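Local coordinates for Lmo1076 protein (Listeria monocytogenes serovar 1/2a, PDB 5JQC) that probably acts as a secreted autolysin that degrades cell wall, with putative amidase activity in the whole protein, of which three SH3-like GW domains are present here, at residues Gly40-Ser45 and Gly74-Phe79. Numbering follows the deposited sequence.
Sequences GIYNTS and GTWVQF
The carbonyl oxygen of I41, the residue whose side chain leans on W76, accepts one short bond and two weak ones: T44 OG1 donates a hydrogen bond of 2.6 Å to I41 O, in the carbonyl plane, while T44 N at 3.4 Å from I41 O and the hydroxyl of S48 add weak bonds. The weak backbone bond spans the type II beta turn from I41 to T44, which brings the side chains of I41 and Y42 up to W76. From I41, CG2 is the branch that touches, 4.0 Å from W76 CB; with chi1 at -61°, it is the branch anti to the backbone N, while the residue also packs on T71, W88 and I17. Y42 meets the indole with its methylene: Y42 CB sits over one face, 3.3 Å from W76 CE2, a CH-pi contact 27° off the normal of the five-membered ring. This is the first GW domain of the chain, an SH3-like unit in which the long loop between strands 36-37 and 53-54 is laid against strand 74-81 of the antiparallel sheet. W76 belongs to that strand and pairs through its backbone with G69. The Y42 and W76 side chains lie side by side and point the same way, their rings an oblique pair inclined at 32°, with Y42 CD2 3.7 Å from W76 CZ2. N43 CB packs over the centre of one tyrosine face, and N43 ND2 hydrogen-bonds to D15 OD2.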
loop_
_atom_site.group_PDB
_atom_site.type_symbol
_atom_site.label_atom_id
_atom_site.label_comp_id
_atom_site.label_asym_id
_atom_site.label_seq_id
_atom_site.Cartn_x
_atom_site.Cartn_y
_atom_site.Cartn_z
ATOM N N GLY A 40 32.620 7.645 -20.365
ATOM C CA GLY A 40 32.532 8.642 -19.322
ATOM C C GLY A 40 31.565 9.733 -19.713
ATOM O O GLY A 40 30.970 9.676 -20.790
ATOM N N ILE A 41 31.383 10.715 -18.832
ATOM C CA ILE A 41 30.602 11.889 -19.178
ATOM C C ILE A 41 31.134 12.451 -20.485
ATOM O O ILE A 41 32.343 12.665 -20.636
ATOM C CB ILE A 41 30.683 12.927 -18.051
ATOM C CG1 ILE A 41 30.127 12.350 -16.749
ATOM C CG2 ILE A 41 29.933 14.192 -18.422
ATOM C CD1 ILE A 41 30.557 13.124 -15.517
ATOM N N TYR A 42 30.231 12.703 -21.432
ATOM C CA TYR A 42 30.629 13.018 -22.798
ATOM C C TYR A 42 31.638 14.163 -22.870
ATOM O O TYR A 42 31.504 15.191 -22.195
ATOM C CB TYR A 42 29.400 13.357 -23.619
ATOM C CG TYR A 42 29.705 13.854 -25.010
ATOM C CD1 TYR A 42 30.278 13.012 -25.955
ATOM C CD2 TYR A 42 29.395 15.158 -25.387
ATOM C CE1 TYR A 42 30.543 13.455 -27.241
ATOM C CE2 TYR A 42 29.654 15.617 -26.674
ATOM C CZ TYR A 42 30.229 14.758 -27.597
ATOM O OH TYR A 42 30.494 15.207 -28.875
ATOM N N ASN A 43 32.676 13.950 -23.684
ATOM C CA ASN A 43 33.635 14.984 -24.080
ATOM C C ASN A 43 34.378 15.584 -22.883
ATOM O O ASN A 43 34.699 16.778 -22.855
ATOM C CB ASN A 43 32.961 16.084 -24.904
ATOM C CG ASN A 43 33.975 16.944 -25.634
ATOM O OD1 ASN A 43 35.006 16.438 -26.071
ATOM N ND2 ASN A 43 33.716 18.251 -25.728
ATOM N N THR A 44 34.666 14.744 -21.889
ATOM C CA THR A 44 35.487 15.134 -20.754
ATOM C C THR A 44 36.908 14.588 -20.843
ATOM O O THR A 44 37.787 15.060 -20.110
ATOM C CB THR A 44 34.829 14.666 -19.450
ATOM O OG1 THR A 44 34.608 13.252 -19.519
ATOM C CG2 THR A 44 33.481 15.351 -19.285
ATOM N N SER A 45 37.152 13.623 -21.729
ATOM C CA SER A 45 38.482 13.090 -21.997
ATOM C C SER A 45 38.482 12.513 -23.409
ATOM O O SER A 45 37.452 12.470 -24.090
ATOM C CB SER A 45 38.877 12.017 -20.977
ATOM O OG SER A 45 38.009 10.898 -21.106
ATOM N N GLY A 74 25.286 19.520 -21.122
ATOM C CA GLY A 74 24.115 18.802 -20.633
ATOM C C GLY A 74 24.470 17.933 -19.435
ATOM O O GLY A 74 25.531 18.090 -18.833
ATOM N N THR A 75 23.557 17.011 -19.116
ATOM C CA THR A 75 23.709 16.072 -18.009
ATOM C C THR A 75 23.825 14.662 -18.561
ATOM O O THR A 75 22.981 14.237 -19.353
ATOM C CB THR A 75 22.526 16.147 -17.040
ATOM O OG1 THR A 75 22.502 17.441 -16.427
ATOM C CG2 THR A 75 22.653 15.093 -15.948
ATOM N N TRP A 76 24.879 13.953 -18.158
ATOM C CA TRP A 76 25.083 12.556 -18.524
ATOM C C TRP A 76 24.926 11.677 -17.286
ATOM O O TRP A 76 25.386 12.044 -16.200
ATOM C CB TRP A 76 26.469 12.367 -19.173
ATOM C CG TRP A 76 26.414 12.739 -20.614
ATOM C CD1 TRP A 76 26.230 11.895 -21.672
ATOM C CD2 TRP A 76 26.451 14.062 -21.160
ATOM N NE1 TRP A 76 26.171 12.606 -22.841
ATOM C CE2 TRP A 76 26.307 13.940 -22.556
ATOM C CE3 TRP A 76 26.609 15.338 -20.605
ATOM C CZ2 TRP A 76 26.327 15.042 -23.409
ATOM C CZ3 TRP A 76 26.622 16.430 -21.453
ATOM C CH2 TRP A 76 26.481 16.276 -22.840
ATOM N N VAL A 77 24.273 10.523 -17.449
ATOM C CA VAL A 77 24.022 9.611 -16.337
ATOM C C VAL A 77 24.601 8.231 -16.650
ATOM O O VAL A 77 24.529 7.748 -17.785
ATOM C CB VAL A 77 22.508 9.522 -16.007
ATOM C CG1 VAL A 77 21.932 10.912 -15.782
ATOM C CG2 VAL A 77 21.725 8.796 -17.084
ATOM N N GLN A 78 25.181 7.596 -15.625
ATOM C CA GLN A 78 25.755 6.255 -15.748
ATOM C C GLN A 78 24.691 5.209 -15.437
ATOM O O GLN A 78 24.270 5.078 -14.284
ATOM C CB GLN A 78 26.953 6.071 -14.805
ATOM C CG GLN A 78 27.555 4.669 -14.849
ATOM C CD GLN A 78 28.476 4.358 -13.675
ATOM O OE1 GLN A 78 28.074 4.447 -12.519
ATOM N NE2 GLN A 78 29.716 3.987 -13.974
ATOM N N PHE A 79 24.278 4.454 -16.452
ATOM C CA PHE A 79 23.231 3.455 -16.327
ATOM C C PHE A 79 23.801 2.052 -16.471
ATOM O O PHE A 79 24.863 1.844 -17.066
ATOM C CB PHE A 79 22.143 3.642 -17.380
ATOM C CG PHE A 79 22.612 3.376 -18.786
ATOM C CD1 PHE A 79 23.498 4.240 -19.413
ATOM C CD2 PHE A 79 22.159 2.270 -19.486
ATOM C CE1 PHE A 79 23.929 3.998 -20.695
ATOM C CE2 PHE A 79 22.589 2.031 -20.781
ATOM C CZ PHE A 79 23.475 2.898 -21.378
#